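Local coordinates for phosphonate monoester hydrolase (Ruegeria pomeroyi, PDB 4UPK), which belongs to the sulfatase family of the alkaline phosphatase clan, an alpha/beta enzyme fold, and packs four copies of its chain into the assembly, at residues A46-G51 with A311-L316; S85-L90 with H98-N103; I328-L331 with G335-D338; T370-R375 with I392-T397. All blocks are in the same frame, centred on the assembly; numbering follows the deposited sequence.

In the fold
Near the N terminus, just after strand 35-41, helix 46-49 meets the long helix 303-333 in interaction 1, closing a very large loop. Nested inside that loop, interaction 2 is a short closure that folds the chain after helix 95-98 back onto helix 82-91. Interaction 3 follows in series, where the far end of helix 303-333 turns over toward strand 340-346. Last comes interaction 4, packing strand 372-375 of the mixed sheet on helix 394-402. No loops cross. Interaction 4 is the meeting point: its segments touch those of interaction 1 through Leu49 and Pro371, of interaction 2 through Met395, and of interaction 3 through Tyr337 and Arg375.

Interaction 1 of 4, residues A46-G51 with A311-L316; sequences ADCLWG and AVYLGL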
# COMPACT_ATOMS: atom_id res chain seq x y z
N ALA A 46 14.00 22.54 -32.63
CA ALA A 46 13.01 23.57 -32.91
C ALA A 46 13.33 24.29 -34.24
O ALA A 46 12.40 24.57 -35.01
CB ALA A 46 12.97 24.58 -31.77
N ASP A 47 14.63 24.55 -34.52
CA ASP A 47 15.08 25.25 -35.74
C ASP A 47 14.89 24.50 -37.07
O ASP A 47 15.06 25.09 -38.13
CB ASP A 47 16.49 25.86 -35.58
CG ASP A 47 17.68 24.91 -35.50
OD1 ASP A 47 17.46 23.67 -35.53
OD2 ASP A 47 18.82 25.40 -35.42
N CYS A 48 14.48 23.22 -37.01
CA CYS A 48 14.17 22.39 -38.18
C CYS A 48 12.75 22.68 -38.64
O CYS A 48 12.48 22.64 -39.84
CB CYS A 48 14.36 20.91 -37.86
SG CYS A 48 16.09 20.42 -37.69
N LEU A 49 11.84 22.96 -37.69
CA LEU A 49 10.45 23.28 -38.01
C LEU A 49 10.35 24.74 -38.46
O LEU A 49 9.75 25.03 -39.50
CB LEU A 49 9.51 22.96 -36.83
CG LEU A 49 8.00 23.22 -37.02
CD1 LEU A 49 7.42 22.37 -38.15
CD2 LEU A 49 7.24 22.95 -35.76
N TRP A 50 10.95 25.65 -37.69
CA TRP A 50 10.99 27.08 -37.98
C TRP A 50 12.29 27.62 -37.38
O TRP A 50 12.56 27.45 -36.19
CB TRP A 50 9.75 27.79 -37.40
CG TRP A 50 9.60 29.21 -37.86
CD1 TRP A 50 8.94 29.65 -38.97
CD2 TRP A 50 10.20 30.37 -37.26
NE1 TRP A 50 9.08 31.02 -39.09
CE2 TRP A 50 9.83 31.49 -38.04
CE3 TRP A 50 10.99 30.58 -36.11
CZ2 TRP A 50 10.23 32.79 -37.72
CZ3 TRP A 50 11.38 31.87 -35.79
CH2 TRP A 50 11.01 32.96 -36.60
N GLY A 51 13.11 28.24 -38.21
CA GLY A 51 14.40 28.77 -37.78
C GLY A 51 15.51 28.53 -38.79
O GLY A 51 15.24 28.37 -39.98
N ALA A 311 22.79 15.57 -42.68
CA ALA A 311 21.90 15.23 -43.81
C ALA A 311 21.04 13.98 -43.51
O ALA A 311 19.87 13.95 -43.89
CB ALA A 311 22.71 15.03 -45.08
N VAL A 312 21.63 12.95 -42.85
CA VAL A 312 20.94 11.70 -42.46
C VAL A 312 19.84 12.00 -41.44
O VAL A 312 18.72 11.54 -41.60
CB VAL A 312 21.94 10.59 -42.01
CG1 VAL A 312 21.19 9.40 -41.38
CG2 VAL A 312 22.82 10.13 -43.18
N TYR A 313 20.17 12.82 -40.41
CA TYR A 313 19.27 13.29 -39.36
C TYR A 313 18.05 14.02 -39.95
O TYR A 313 16.91 13.71 -39.56
CB TYR A 313 20.04 14.23 -38.40
CG TYR A 313 19.18 14.95 -37.38
CD1 TYR A 313 18.61 16.19 -37.67
CD2 TYR A 313 18.99 14.42 -36.11
CE1 TYR A 313 17.84 16.87 -36.72
CE2 TYR A 313 18.22 15.10 -35.16
CZ TYR A 313 17.65 16.32 -35.47
OH TYR A 313 16.90 17.00 -34.53
N LEU A 314 18.28 14.97 -40.88
CA LEU A 314 17.23 15.71 -41.56
C LEU A 314 16.34 14.80 -42.42
O LEU A 314 15.14 15.01 -42.48
CB LEU A 314 17.79 16.89 -42.39
CG LEU A 314 18.53 18.00 -41.65
CD1 LEU A 314 19.19 18.95 -42.63
CD2 LEU A 314 17.60 18.77 -40.70
N GLY A 315 16.94 13.77 -43.02
CA GLY A 315 16.22 12.78 -43.84
C GLY A 315 15.26 11.92 -43.02
O GLY A 315 14.15 11.66 -43.46
N LEU A 316 15.66 11.56 -41.77
CA LEU A 316 14.85 10.81 -40.79
C LEU A 316 13.68 11.65 -40.27
O LEU A 316 12.60 11.10 -40.05
CB LEU A 316 15.71 10.29 -39.62
CG LEU A 316 16.66 9.13 -39.92
CD1 LEU A 316 17.68 8.96 -38.78
CD2 LEU A 316 15.90 7.85 -40.18
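A single sulfur atom makes the whole contact here: Cys48 SG reaches across to Tyr313 and Leu314 on the opposing helix. This is a sulfur-aromatic contact of the edge kind, joining the short turn that follows strand 35-41 to the long helix 303-333 within the alpha/beta fold of the sulfatase family. The sulfur stands 5.5 Å from the centroid of the Tyr313 ring and 89° off the ring normal, so it lies practically in the plane of the ring and meets its C-H rim, nearest CE1, at 4.1 Å from SG. The second partner is a methyl: Leu314 CD2 comes to 3.8 Å from Cys48 SG. The backbones themselves stay well apart, with 8.1 Å between Cys48 CA and Leu314 CA, and it is the side chains that bridge the gap.

Tyr313 stretches over because its CG is anti to the backbone N (chi1 171°), which sends the ring out from the helix toward 46-51. The hydroxyl at its end goes past the sulfur to the chain just before Ala46, where Tyr313 OH is hydrogen-bonded to Gln43 O and Arg45 N; these two bonds hold the phenol in position and leave its edge facing the cysteine. On the other side, the short helix is bonded only loosely within itself, and Arg63 adds an outside hold through bonds to Cys48 O and Leu49 O. Inside the turn, Ala46 O takes two donors, Leu49 N and Trp50 N, each at 3.2 Å.

Interaction 2 of 4, residues S85-L90 with H98-N103; sequences SRASIL and HRSVRN
His98 is held at both ring nitrogens, one of them by Ser88 of helix 82-91, and its face rests on Ala87. It leads into an inverse gamma turn centred on Ser100, which carries the chain away from helix 95-98 after Arg99 has broken the helix with a positive phi.

Starting at CB, the side chain of His98 takes the position in which CG lies between the backbone N and the carbonyl carbon (chi1 68°), bringing the ring up against Ala87 and Ser88 of helix 82-91. ND1 looks back at its own chain and accepts from Ser100 N at 3.1 Å, with the donor only 3° out of the ring plane. CE1 comes next: it lies 3.6 Å from Ala87 CB, the methyl that covers one face in a CH-pi contact, 18° off the normal through the centroid. CD2, on the other side, passes 3.2 Å from Ser88 OG. At the tip, NE2 donates a hydrogen bond to Ser88 OG at 2.8 Å. Two bonds near the ring plane, one at each ring nitrogen, therefore fix its rotation.

Ser88 OG is in turn bonded to Gln93 O, and Ser100 OG to Thr105 O. At the start of the turn, Arg99 NE is hydrogen-bonded to Asp518 O of the second subunit. Beside the imidazole, Ala87 CB also touches Ser100 CB at 4.0 Å.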
# COMPACT_ATOMS: atom_id res chain seq x y z
N SER A 85 13.84 14.11 -18.98
CA SER A 85 13.01 14.95 -19.83
C SER A 85 11.63 14.35 -20.12
O SER A 85 10.68 15.11 -20.25
CB SER A 85 13.75 15.31 -21.11
OG SER A 85 13.05 16.35 -21.76
N ARG A 86 11.51 13.01 -20.17
CA ARG A 86 10.24 12.28 -20.30
C ARG A 86 9.49 12.28 -18.97
O ARG A 86 8.27 12.51 -18.95
CB ARG A 86 10.49 10.84 -20.79
CG ARG A 86 9.37 10.23 -21.61
CD ARG A 86 8.91 11.08 -22.76
NE ARG A 86 9.95 11.27 -23.76
CZ ARG A 86 10.01 10.63 -24.92
NH1 ARG A 86 9.11 9.70 -25.21
NH2 ARG A 86 10.96 10.91 -25.79
N ALA A 87 10.22 12.11 -17.83
CA ALA A 87 9.64 12.17 -16.48
C ALA A 87 8.97 13.55 -16.19
O ALA A 87 7.87 13.61 -15.66
CB ALA A 87 10.68 11.80 -15.44
N SER A 88 9.57 14.63 -16.65
CA SER A 88 9.05 16.00 -16.51
C SER A 88 7.81 16.26 -17.35
O SER A 88 6.89 16.90 -16.87
CB SER A 88 10.14 17.01 -16.89
OG SER A 88 11.05 17.23 -15.82
N ILE A 89 7.81 15.82 -18.61
CA ILE A 89 6.69 15.95 -19.55
C ILE A 89 5.47 15.16 -19.07
O ILE A 89 4.34 15.68 -19.06
CB ILE A 89 7.15 15.53 -20.99
CG1 ILE A 89 8.08 16.62 -21.57
CG2 ILE A 89 5.96 15.24 -21.94
CD1 ILE A 89 8.98 16.20 -22.86
N LEU A 90 5.71 13.89 -18.66
CA LEU A 90 4.64 13.01 -18.21
C LEU A 90 4.13 13.27 -16.80
O LEU A 90 3.01 12.85 -16.50
CB LEU A 90 5.00 11.53 -18.42
CG LEU A 90 5.33 11.08 -19.85
CD1 LEU A 90 5.90 9.67 -19.85
CD2 LEU A 90 4.13 11.22 -20.78
N HIS A 98 10.44 15.85 -9.29
CA HIS A 98 10.19 14.44 -9.62
C HIS A 98 11.35 13.49 -9.23
O HIS A 98 11.14 12.32 -8.92
CB HIS A 98 9.67 14.26 -11.06
CG HIS A 98 10.63 14.55 -12.17
ND1 HIS A 98 11.83 13.89 -12.27
CD2 HIS A 98 10.45 15.30 -13.28
CE1 HIS A 98 12.37 14.27 -13.42
NE2 HIS A 98 11.57 15.12 -14.06
N ARG A 99 12.57 14.06 -9.24
CA ARG A 99 13.84 13.45 -8.82
C ARG A 99 14.39 12.28 -9.65
O ARG A 99 15.38 11.66 -9.26
CB ARG A 99 13.95 13.29 -7.27
CG ARG A 99 13.93 14.64 -6.50
CD ARG A 99 15.16 15.55 -6.72
NE ARG A 99 16.38 14.95 -6.17
CZ ARG A 99 17.59 15.14 -6.65
NH1 ARG A 99 17.79 15.95 -7.67
NH2 ARG A 99 18.63 14.56 -6.07
N SER A 100 13.84 12.03 -10.82
CA SER A 100 14.35 11.05 -11.76
C SER A 100 15.31 11.94 -12.58
O SER A 100 14.96 12.45 -13.64
CB SER A 100 13.22 10.51 -12.62
OG SER A 100 13.58 9.32 -13.31
N VAL A 101 16.50 12.22 -12.00
CA VAL A 101 17.48 13.21 -12.49
C VAL A 101 18.46 12.78 -13.57
O VAL A 101 19.11 13.64 -14.18
CB VAL A 101 18.12 14.03 -11.34
CG1 VAL A 101 17.06 14.81 -10.59
CG2 VAL A 101 18.92 13.13 -10.38
N ARG A 102 18.56 11.46 -13.81
CA ARG A 102 19.42 10.80 -14.81
C ARG A 102 18.68 9.57 -15.34
O ARG A 102 17.76 9.09 -14.68
CB ARG A 102 20.72 10.28 -14.18
CG ARG A 102 21.31 11.12 -13.08
CD ARG A 102 22.38 10.33 -12.39
NE ARG A 102 22.85 11.02 -11.20
CZ ARG A 102 22.32 10.89 -9.98
NH1 ARG A 102 21.27 10.11 -9.79
NH2 ARG A 102 22.83 11.55 -8.96
N ASN A 103 19.12 9.04 -16.50
CA ASN A 103 18.60 7.79 -17.05
C ASN A 103 18.90 6.71 -16.00
O ASN A 103 20.00 6.67 -15.44
CB ASN A 103 19.31 7.44 -18.37
CG ASN A 103 18.82 8.22 -19.56
OD1 ASN A 103 17.91 9.04 -19.45
ND2 ASN A 103 19.43 8.00 -20.72

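Interaction 3 of 4, residues I328-L331 with G335-D338; sequences IAHL and GQYD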
# COMPACT_ATOMS: atom_id res chain seq x y z
N ILE A 328 -2.72 12.07 -39.30
CA ILE A 328 -3.64 13.19 -39.51
C ILE A 328 -4.74 12.77 -40.49
O ILE A 328 -5.91 13.00 -40.19
CB ILE A 328 -2.91 14.50 -39.97
CG1 ILE A 328 -1.87 15.01 -38.91
CG2 ILE A 328 -3.90 15.60 -40.39
CD1 ILE A 328 -2.42 15.29 -37.43
N ALA A 329 -4.37 12.16 -41.65
CA ALA A 329 -5.31 11.68 -42.68
C ALA A 329 -6.34 10.72 -42.10
O ALA A 329 -7.51 10.83 -42.45
CB ALA A 329 -4.56 11.02 -43.85
N HIS A 330 -5.92 9.82 -41.19
CA HIS A 330 -6.80 8.89 -40.48
C HIS A 330 -7.87 9.64 -39.68
O HIS A 330 -9.02 9.22 -39.68
CB HIS A 330 -5.99 7.98 -39.53
CG HIS A 330 -6.85 7.11 -38.66
ND1 HIS A 330 -7.56 6.03 -39.18
CD2 HIS A 330 -7.14 7.23 -37.34
CE1 HIS A 330 -8.24 5.52 -38.16
NE2 HIS A 330 -8.02 6.21 -37.03
N LEU A 331 -7.48 10.70 -38.96
CA LEU A 331 -8.39 11.51 -38.13
C LEU A 331 -9.43 12.22 -39.00
O LEU A 331 -10.60 12.24 -38.64
CB LEU A 331 -7.63 12.53 -37.27
CG LEU A 331 -6.69 12.02 -36.17
CD1 LEU A 331 -6.07 13.16 -35.47
CD2 LEU A 331 -7.41 11.13 -35.16
N GLY A 335 -13.52 11.49 -39.40
CA GLY A 335 -14.22 12.67 -38.90
C GLY A 335 -13.92 12.94 -37.44
O GLY A 335 -14.78 13.42 -36.70
N GLN A 336 -12.69 12.60 -37.00
CA GLN A 336 -12.24 12.75 -35.62
C GLN A 336 -11.22 13.88 -35.44
O GLN A 336 -10.88 14.17 -34.31
CB GLN A 336 -11.64 11.43 -35.11
CG GLN A 336 -12.65 10.29 -34.90
CD GLN A 336 -11.93 9.07 -34.35
OE1 GLN A 336 -12.03 8.75 -33.17
NE2 GLN A 336 -11.12 8.42 -35.18
N TYR A 337 -10.77 14.53 -36.52
CA TYR A 337 -9.80 15.61 -36.49
C TYR A 337 -10.26 16.86 -35.72
O TYR A 337 -9.49 17.36 -34.89
CB TYR A 337 -9.39 15.97 -37.93
CG TYR A 337 -8.36 17.08 -38.06
CD1 TYR A 337 -7.01 16.82 -37.88
CD2 TYR A 337 -8.74 18.36 -38.45
CE1 TYR A 337 -6.05 17.82 -38.05
CE2 TYR A 337 -7.79 19.37 -38.62
CZ TYR A 337 -6.45 19.10 -38.43
OH TYR A 337 -5.52 20.09 -38.60
N ASP A 338 -11.46 17.38 -36.01
CA ASP A 338 -11.98 18.59 -35.35
C ASP A 338 -12.31 18.40 -33.87
O ASP A 338 -12.19 19.36 -33.13
CB ASP A 338 -13.17 19.20 -36.12
CG ASP A 338 -12.94 19.48 -37.60
OD1 ASP A 338 -11.81 19.87 -37.97
OD2 ASP A 338 -13.92 19.39 -38.37
O HOH W 1 -9.64 6.03 -34.93
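A Schellman motif ends helix 303-333 here, and the contact is that helix end folding onto the link that leads to strand 340-346. Leu331 O is the acceptor at its centre. Gln336 N, just past the positive-phi Gly335, donates to Leu331 O at 2.7 Å with an N-H...O angle of 154°; its approach is tilted 17° from the carbonyl plane. Tyr337 N adds a weak, bent bond to the same Leu331 O at 3.1 Å, and the hydroxyl of Thr334 also bonds to it.

Apolar groups close up beside the polar turn. Leu331 CB lies 3.9 Å from Tyr337 CB, at the edge of the tyrosine ring, while Ile328 brings its branch methyl CG2 to 3.9 Å from Tyr337 CE1, approaching the ring at a slant. A chi1 of -179° swings the ring away from its own N and back along the helix, and its hydroxyl ends on Asp68. Ile342 of the neighbouring strand packs on Ile328, Leu331 and Tyr337 alike.

On the other flank, a water joins the two segments, 2.7 Å from His330 NE2 and 2.8 Å from Gln336 NE2, from which it accepts. The water lies in the plane of the imidazole. Gln336 NE2 also bonds to Thr334 OG1, and its OE1 partner is Trp233 NE1. With both ends of the amide engaged in this way, its two possible flips are not equivalent, and the modelled one is consistent with every partner: the nitrogen donates on one side, the oxygen accepts on the other.

Interaction 4 of 4, residues T370-R375 with I392-T397; sequences TPLIIR and IDLMPT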
# COMPACT_ATOMS: atom_id res chain seq x y z
N THR A 370 12.60 23.06 -28.23
CA THR A 370 11.80 22.03 -28.92
C THR A 370 10.55 22.58 -29.58
O THR A 370 9.96 23.53 -29.07
CB THR A 370 11.49 20.86 -27.98
OG1 THR A 370 11.10 21.36 -26.70
CG2 THR A 370 12.67 19.97 -27.79
N PRO A 371 10.13 21.98 -30.73
CA PRO A 371 8.89 22.46 -31.35
C PRO A 371 7.67 22.03 -30.54
O PRO A 371 7.71 21.04 -29.82
CB PRO A 371 8.92 21.79 -32.73
CG PRO A 371 9.71 20.52 -32.53
CD PRO A 371 10.72 20.85 -31.47
N LEU A 372 6.58 22.83 -30.63
CA LEU A 372 5.33 22.58 -29.95
C LEU A 372 4.16 23.11 -30.78
O LEU A 372 4.08 24.30 -31.06
CB LEU A 372 5.28 23.11 -28.49
CG LEU A 372 3.93 22.92 -27.75
CD1 LEU A 372 3.56 21.45 -27.58
CD2 LEU A 372 3.95 23.57 -26.41
N ILE A 373 3.26 22.19 -31.18
CA ILE A 373 2.07 22.51 -31.95
C ILE A 373 0.91 21.93 -31.17
O ILE A 373 0.93 20.75 -30.80
CB ILE A 373 2.07 22.00 -33.43
CG1 ILE A 373 3.37 22.37 -34.21
CG2 ILE A 373 0.82 22.50 -34.19
CD1 ILE A 373 3.69 21.49 -35.45
N ILE A 374 -0.10 22.77 -30.91
CA ILE A 374 -1.29 22.32 -30.23
C ILE A 374 -2.51 22.70 -31.04
O ILE A 374 -2.72 23.88 -31.34
CB ILE A 374 -1.38 22.77 -28.74
CG1 ILE A 374 -0.16 22.25 -27.90
CG2 ILE A 374 -2.74 22.34 -28.11
CD1 ILE A 374 -0.10 22.71 -26.40
N ARG A 375 -3.31 21.70 -31.41
CA ARG A 375 -4.57 21.93 -32.09
C ARG A 375 -5.68 21.46 -31.17
O ARG A 375 -5.66 20.34 -30.67
CB ARG A 375 -4.68 21.22 -33.44
CG ARG A 375 -5.72 21.91 -34.31
CD ARG A 375 -6.09 21.15 -35.55
NE ARG A 375 -7.17 21.81 -36.28
CZ ARG A 375 -8.47 21.70 -35.99
NH1 ARG A 375 -8.87 20.96 -34.97
NH2 ARG A 375 -9.37 22.35 -36.72
N ILE A 392 6.80 20.99 -18.96
CA ILE A 392 5.93 20.67 -17.83
C ILE A 392 4.52 21.26 -17.97
O ILE A 392 3.63 20.88 -17.22
CB ILE A 392 6.61 21.09 -16.50
CG1 ILE A 392 6.92 22.61 -16.46
CG2 ILE A 392 7.85 20.23 -16.25
CD1 ILE A 392 7.18 23.17 -15.09
N ASP A 393 4.31 22.16 -18.96
CA ASP A 393 3.03 22.79 -19.26
C ASP A 393 2.09 21.90 -20.09
O ASP A 393 0.92 22.24 -20.26
CB ASP A 393 3.26 24.12 -20.01
CG ASP A 393 4.04 25.18 -19.27
OD1 ASP A 393 4.16 25.07 -18.01
OD2 ASP A 393 4.52 26.12 -19.93
N LEU A 394 2.59 20.77 -20.60
CA LEU A 394 1.79 19.89 -21.45
C LEU A 394 0.74 19.07 -20.69
O LEU A 394 -0.44 19.13 -21.05
CB LEU A 394 2.70 19.04 -22.34
CG LEU A 394 3.14 19.63 -23.70
CD1 LEU A 394 3.85 20.96 -23.56
CD2 LEU A 394 4.07 18.69 -24.40
N MET A 395 1.15 18.36 -19.63
CA MET A 395 0.25 17.57 -18.78
C MET A 395 -0.93 18.45 -18.27
O MET A 395 -2.08 18.05 -18.49
CB MET A 395 1.00 16.85 -17.61
CG MET A 395 0.13 16.58 -16.40
SD MET A 395 0.88 15.41 -15.28
CE MET A 395 -0.47 15.03 -14.20
N PRO A 396 -0.71 19.65 -17.64
CA PRO A 396 -1.85 20.46 -17.18
C PRO A 396 -2.76 20.97 -18.29
O PRO A 396 -3.96 21.15 -18.04
CB PRO A 396 -1.19 21.59 -16.37
CG PRO A 396 0.17 21.69 -16.91
CD PRO A 396 0.57 20.28 -17.26
N THR A 397 -2.24 21.16 -19.52
CA THR A 397 -3.04 21.59 -20.67
C THR A 397 -4.08 20.50 -21.03
O THR A 397 -5.26 20.81 -21.23
CB THR A 397 -2.13 21.94 -21.84
OG1 THR A 397 -1.17 22.91 -21.43
CG2 THR A 397 -2.90 22.46 -23.05
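Thr397 OG1 has two polar partners, while the methyl of the same side chain turns to Ile374 across the contact. The hydroxyl donates to Asp393 O one helical turn back, although the modelled length of 2.5 Å is very short and its exact value doubtful, and it is also bonded to Leu415 N. With chi1 at -55°, OG1 stays beside the backbone N, within reach of Asp393 O, and CG2 projects toward the strand. Thr397 CG2 then ends 4.4 Å from Ile374 CD1, a loose methyl-to-methyl meeting.

The closer touch is between two leucines. Leu394 CD1 lies 3.9 Å from Leu372 CD2 and 4.1 Å from Leu372 CD1, wedging one methyl against both branches of its partner. The two leucines run side by side but point opposite ways, and no hydrogen bond crosses between the segments. Leu372 is extended at chi1 (177°), carrying both methyls out from the strand, which helps to span the 9.6 Å between Leu372 CA and Leu394 CA. His75 and Thr345, from the strands on either side, also touch both leucines.

Strand 372-375 runs between strands 70-76 and 340-346, antiparallel to both, with backbone bonds such as Leu372 to Phe72 and Ile373 to Val344. Its Leu372 and Ile374 face helix 394-402, whereas Ile373 packs on Leu49 of helix 46-49. A central mixed sheet with helices packed on its two faces is the layered alpha/beta core typical of the alkaline phosphatase clan.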